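Local coordinates for protein D-mandelate dehydrogenase (PDB 2W2K) that binds NAD and, as a member of the D-isomer-specific 2-hydroxyacid dehydrogenase family, probably catalyses the reversible oxidation of D-mandelate to its keto acid, at residues B[232-237]-B[258-263]; B[224-229]-B[252-257]. All coordinates share one frame; numbering follows the deposited sequence.

In the fold
Contact 2 joins the two strands of a beta-alpha-beta unit in the Rossmann-type NAD-binding domain, and contact 1 joins the loops that follow each strand. Along the chain their segments alternate: 224-229, 232-237, 252-257, 258-263. Contact 2 pairs the neighbouring parallel strands 223-226 and 250-254 within the seven-stranded sheet and follows them past their C-terminal ends; contact 1 pairs the loops that lead into helices 240-245 and 263-271. The centres lie 10 Å apart, and the two meet directly: Thr234 OG1 hydrogen-bonds to Pro229 O, and Val260 packs on Val226. Since Val228, Thr255 and Ala256 belong to the NAD site, the paired loops adjoin the strand ends that receive the cofactor.

Contact 1: residues B[232-237]-B[258-263]; sequences KLTHHL and GPVISQ
His236 and Pro259 make the polar link between these two loops, and Val260 fills the apolar side of the join. The backbone N of His236 donates to Pro259 O at 3.0 Å, a nearly straight bond (165° at the hydrogen) that lies in the carbonyl plane. Pro259 O also lies at the edge of the His236 imidazole, in its plane, 3.4 Å from His236 CD2. With CG set beside its own backbone N (chi1 -72°), the ring swings back over 258-263 and becomes the filling of a sandwich. On one face Ser262 CB stands 3.8 Å from the ring centroid, almost on the normal, in a CH-pi contact; the opposite face is taken by CE1 of His235. The far nitrogen, NE2, is hydrogen-bonded to Glu284, whose other carboxylate oxygen accepts from the backbone N of Gln263, so packing on both faces and the bond at NE2 together fix the rotation of the imidazole. His235 also reaches Pro259, its CD2 lying 3.8 Å from Pro259 CB where the two side chains cross at about a right angle.

Val260 packs against Thr234 O: its CA makes a C-H...O contact with that oxygen at 3.6 Å, and both methyls lie within 4 Å of it, while CG1 also meets Leu237 CB at 4.1 Å. Thr234 O is the acceptor that closes the type II turn from Thr234 to Leu237, a turn in which His236 adopts the positive phi of its third position.

Ser262 is the N-cap of helix 263-271, its OG accepting a weak hydrogen bond from Ala265 N. Backbone hydrogen bonds link both Val260 and Ser262 with Ile238 and extend the join toward helix 240-245, while Tyr230 touches Pro259 and Val260, and Ile261 packs down on strand 250-254.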
loop_
_atom_site.group_PDB
_atom_site.type_symbol
_atom_site.label_atom_id
_atom_site.label_comp_id
_atom_site.label_asym_id
_atom_site.label_seq_id
_atom_site.Cartn_x
_atom_site.Cartn_y
_atom_site.Cartn_z
ATOM N N LYS B 232 7.647 12.656 27.285
ATOM C CA LYS B 232 6.779 13.700 27.850
ATOM C C LYS B 232 6.519 14.841 26.850
ATOM O O LYS B 232 5.367 15.296 26.685
ATOM C CB LYS B 232 7.352 14.249 29.169
ATOM C CG LYS B 232 6.361 15.130 29.922
ATOM N N LEU B 233 7.582 15.270 26.169
ATOM C CA LEU B 233 7.526 16.449 25.286
ATOM C C LEU B 233 6.839 16.181 23.934
ATOM O O LEU B 233 6.525 17.121 23.202
ATOM C CB LEU B 233 8.923 17.072 25.104
ATOM C CG LEU B 233 9.566 17.788 26.315
ATOM C CD1 LEU B 233 11.024 18.190 26.007
ATOM C CD2 LEU B 233 8.740 19.009 26.759
ATOM N N THR B 234 6.584 14.908 23.616
ATOM C CA THR B 234 5.781 14.575 22.418
ATOM C C THR B 234 4.345 14.032 22.714
ATOM O O THR B 234 3.632 13.616 21.785
ATOM C CB THR B 234 6.568 13.652 21.411
ATOM O OG1 THR B 234 6.903 12.409 22.039
ATOM C CG2 THR B 234 7.871 14.339 20.943
ATOM N N HIS B 235 3.918 14.042 23.988
ATOM C CA HIS B 235 2.507 13.731 24.327
ATOM C C HIS B 235 1.537 14.793 23.781
ATOM O O HIS B 235 1.687 15.971 24.083
ATOM C CB HIS B 235 2.319 13.555 25.848
ATOM C CG HIS B 235 0.932 13.129 26.247
ATOM N ND1 HIS B 235 -0.049 14.033 26.601
ATOM C CD2 HIS B 235 0.367 11.899 26.362
ATOM C CE1 HIS B 235 -1.160 13.382 26.900
ATOM N NE2 HIS B 235 -0.934 12.086 26.771
ATOM N N HIS B 236 0.550 14.379 22.978
ATOM C CA HIS B 236 -0.345 15.313 22.297
ATOM C C HIS B 236 0.416 16.394 21.474
ATOM O O HIS B 236 -0.036 17.560 21.386
ATOM C CB HIS B 236 -1.352 15.948 23.293
ATOM C CG HIS B 236 -2.420 15.007 23.788
ATOM N ND1 HIS B 236 -3.473 15.435 24.575
ATOM C CD2 HIS B 236 -2.600 13.672 23.616
ATOM C CE1 HIS B 236 -4.252 14.406 24.867
ATOM N NE2 HIS B 236 -3.748 13.325 24.291
ATOM N N LEU B 237 1.555 16.008 20.867
ATOM C CA LEU B 237 2.286 16.876 19.918
ATOM C C LEU B 237 1.353 17.373 18.807
ATOM O O LEU B 237 1.425 18.553 18.413
ATOM C CB LEU B 237 3.501 16.141 19.281
ATOM C CG LEU B 237 4.528 16.943 18.468
ATOM C CD1 LEU B 237 5.293 17.922 19.386
ATOM C CD2 LEU B 237 5.511 16.049 17.670
ATOM N N GLY B 258 0.559 5.786 20.012
ATOM C CA GLY B 258 -0.834 6.295 20.016
ATOM C C GLY B 258 -1.033 7.706 20.600
ATOM O O GLY B 258 -1.650 8.553 19.943
ATOM N N PRO B 259 -0.537 7.974 21.833
ATOM C CA PRO B 259 -0.764 9.307 22.424
ATOM C C PRO B 259 -0.034 10.499 21.778
ATOM O O PRO B 259 -0.224 11.620 22.244
ATOM C CB PRO B 259 -0.301 9.135 23.884
ATOM C CG PRO B 259 -0.385 7.618 24.130
ATOM C CD PRO B 259 0.140 7.087 22.799
ATOM N N VAL B 260 0.775 10.277 20.741
ATOM C CA VAL B 260 1.403 11.423 20.028
ATOM C C VAL B 260 0.327 12.332 19.365
ATOM O O VAL B 260 0.497 13.573 19.277
ATOM C CB VAL B 260 2.544 10.989 19.061
ATOM C CG1 VAL B 260 3.125 12.211 18.288
ATOM C CG2 VAL B 260 3.660 10.268 19.827
ATOM N N ILE B 261 -0.791 11.710 18.956
ATOM C CA ILE B 261 -1.977 12.442 18.436
ATOM C C ILE B 261 -3.154 12.402 19.426
ATOM O O ILE B 261 -3.532 11.325 19.890
ATOM C CB ILE B 261 -2.480 11.864 17.082
ATOM C CG1 ILE B 261 -1.338 11.834 16.032
ATOM C CG2 ILE B 261 -3.682 12.687 16.557
ATOM C CD1 ILE B 261 -1.764 11.287 14.611
ATOM N N SER B 262 -3.741 13.567 19.725
ATOM C CA SER B 262 -4.924 13.637 20.612
ATOM C C SER B 262 -6.163 13.007 19.913
ATOM O O SER B 262 -6.619 13.510 18.871
ATOM C CB SER B 262 -5.206 15.095 21.003
ATOM O OG SER B 262 -6.553 15.220 21.476
ATOM N N GLN B 263 -6.677 11.907 20.461
ATOM C CA GLN B 263 -7.848 11.221 19.874
ATOM C C GLN B 263 -9.062 12.152 19.688
ATOM O O GLN B 263 -9.670 12.194 18.610
ATOM C CB GLN B 263 -8.201 9.961 20.677
ATOM C CG GLN B 263 -9.447 9.182 20.191
ATOM C CD GLN B 263 -9.535 7.807 20.844
ATOM O OE1 GLN B 263 -8.642 6.975 20.673
ATOM N NE2 GLN B 263 -10.604 7.570 21.611
#

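Contact 2: residues B[224-229]-B[252-257]; sequences VSVSVP and IVNTAR
Val224 and Ile252, Ser225 and Val253, and Val226 and Asn254 face each other in register on two parallel strands, whose axes approach to 5.0 Å with only 13° between their directions. Val253 is the residue through which the strands are stitched: its N donates to Val224 O at 3.0 Å, and its O accepts from Val226 N at 3.1 Å. Past these two bonds no further direct hydrogen bond joins the segments, and two waters bridge them. One water donates to both Ser225 OG and Val226 O and also bonds Thr255 OG1; a second water, 2.7 Å from Ser227 OG, also bonds Thr255 OG1. Ser225 OG is also hydrogen-bonded to Gln175 OE1 of helix 173-185.

Val224, Val226, Ile252 and Asn254 share one face of the sheet. Ile252 lies alongside Val224, pointing the same way, and the extension of its chain (chi1 -172°, chi2 165°) carries CD1 on to Val226 CG2, 4.1 Å away. The other methyl of Val226, CG1, rests 3.6 Å from Asn254 OD1. That oxygen accepts from Ala256 N, from above the carbonyl plane, in an Asx turn, and ND2 donates to Arg257 O, so the amide is tied at both ends to the chain that follows it. The bend brings Ala256 CB to 3.6 Å from Val228 O.

These are central strands of a Rossmann-type sheet, flanked by strands 165-169 and 275-280. Helix 173-185 covers Ser225 and Ser227, helix 114-130 packs on Val253 and Thr255, and past the strand ends Val228, Thr255 and Ala256 contribute to the NAD site.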
loop_
_atom_site.group_PDB
_atom_site.type_symbol
_atom_site.label_atom_id
_atom_site.label_comp_id
_atom_site.label_asym_id
_atom_site.label_seq_id
_atom_site.Cartn_x
_atom_site.Cartn_y
_atom_site.Cartn_z
ATOM N N VAL B 224 0.252 14.340 6.156
ATOM C CA VAL B 224 1.265 14.367 7.245
ATOM C C VAL B 224 1.663 12.930 7.676
ATOM O O VAL B 224 0.780 12.069 7.818
ATOM C CB VAL B 224 0.755 15.202 8.462
ATOM C CG1 VAL B 224 1.669 15.050 9.703
ATOM C CG2 VAL B 224 0.622 16.701 8.092
ATOM N N SER B 225 2.973 12.677 7.869
ATOM C CA SER B 225 3.456 11.381 8.412
ATOM C C SER B 225 4.125 11.595 9.770
ATOM O O SER B 225 5.169 12.276 9.855
ATOM C CB SER B 225 4.441 10.678 7.454
ATOM O OG SER B 225 5.015 9.495 8.030
ATOM N N VAL B 226 3.521 11.026 10.821
ATOM C CA VAL B 226 4.063 11.134 12.215
ATOM C C VAL B 226 5.050 9.989 12.522
ATOM O O VAL B 226 4.655 8.818 12.566
ATOM C CB VAL B 226 2.904 11.189 13.292
ATOM C CG1 VAL B 226 3.466 11.381 14.735
ATOM C CG2 VAL B 226 1.866 12.315 12.955
ATOM N N SER B 227 6.322 10.332 12.777
ATOM C CA SER B 227 7.371 9.348 13.148
ATOM C C SER B 227 8.436 10.008 14.052
ATOM O O SER B 227 9.478 10.476 13.563
ATOM C CB SER B 227 8.024 8.735 11.888
ATOM O OG SER B 227 8.908 7.656 12.226
ATOM N N VAL B 228 8.162 10.029 15.364
ATOM C CA VAL B 228 9.040 10.630 16.381
ATOM C C VAL B 228 9.043 9.723 17.624
ATOM O O VAL B 228 8.085 8.958 17.840
ATOM C CB VAL B 228 8.565 12.062 16.837
ATOM C CG1 VAL B 228 8.797 13.115 15.754
ATOM C CG2 VAL B 228 7.100 12.056 17.300
ATOM N N PRO B 229 10.093 9.828 18.463
ATOM C CA PRO B 229 10.107 9.085 19.743
ATOM C C PRO B 229 9.020 9.594 20.692
ATOM O O PRO B 229 8.803 10.817 20.765
ATOM C CB PRO B 229 11.500 9.410 20.329
ATOM C CG PRO B 229 12.304 9.962 19.200
ATOM C CD PRO B 229 11.324 10.621 18.265
ATOM N N ILE B 252 -3.841 12.462 7.343
ATOM C CA ILE B 252 -2.741 12.178 8.312
ATOM C C ILE B 252 -2.579 10.676 8.617
ATOM O O ILE B 252 -3.585 9.939 8.644
ATOM C CB ILE B 252 -2.904 12.989 9.628
ATOM C CG1 ILE B 252 -1.657 12.851 10.536
ATOM C CG2 ILE B 252 -4.199 12.608 10.364
ATOM C CD1 ILE B 252 -1.630 13.933 11.650
ATOM N N VAL B 253 -1.329 10.223 8.793
ATOM C CA VAL B 253 -1.040 8.823 9.230
ATOM C C VAL B 253 -0.094 8.797 10.459
ATOM O O VAL B 253 0.758 9.695 10.623
ATOM C CB VAL B 253 -0.473 7.907 8.075
ATOM C CG1 VAL B 253 -1.377 7.967 6.804
ATOM C CG2 VAL B 253 0.957 8.232 7.744
ATOM N N ASN B 254 -0.240 7.776 11.311
ATOM C CA ASN B 254 0.613 7.630 12.516
ATOM C C ASN B 254 1.128 6.190 12.661
ATOM O O ASN B 254 0.306 5.245 12.744
ATOM C CB ASN B 254 -0.156 8.079 13.790
ATOM C CG ASN B 254 0.735 8.175 15.047
ATOM O OD1 ASN B 254 1.977 8.122 14.979
ATOM N ND2 ASN B 254 0.091 8.358 16.205
ATOM N N THR B 255 2.463 6.030 12.684
ATOM C CA THR B 255 3.099 4.732 12.976
ATOM C C THR B 255 4.021 4.787 14.207
ATOM O O THR B 255 4.742 3.818 14.487
ATOM C CB THR B 255 3.882 4.164 11.759
ATOM O OG1 THR B 255 4.925 5.089 11.367
ATOM C CG2 THR B 255 2.920 3.917 10.566
ATOM N N ALA B 256 3.968 5.906 14.944
ATOM C CA ALA B 256 4.844 6.142 16.104
ATOM C C ALA B 256 4.307 5.514 17.410
ATOM O O ALA B 256 4.419 4.298 17.600
ATOM C CB ALA B 256 5.138 7.663 16.236
ATOM N N ARG B 257 3.736 6.318 18.311
ATOM C CA ARG B 257 2.939 5.778 19.425
ATOM C C ARG B 257 1.563 6.478 19.478
ATOM O O ARG B 257 1.416 7.628 19.032
ATOM C CB ARG B 257 3.688 5.908 20.772
ATOM C CG ARG B 257 4.898 4.959 20.945
ATOM C CD ARG B 257 4.488 3.473 21.104
ATOM N NE ARG B 257 5.551 2.588 20.625
ATOM C CZ ARG B 257 6.544 2.111 21.371
ATOM N NH1 ARG B 257 6.631 2.416 22.664
ATOM N NH2 ARG B 257 7.460 1.321 20.821
HETATM O O HOH W 1 4.079 7.486 10.066
HETATM O O HOH W 2 7.378 5.541 12.801
#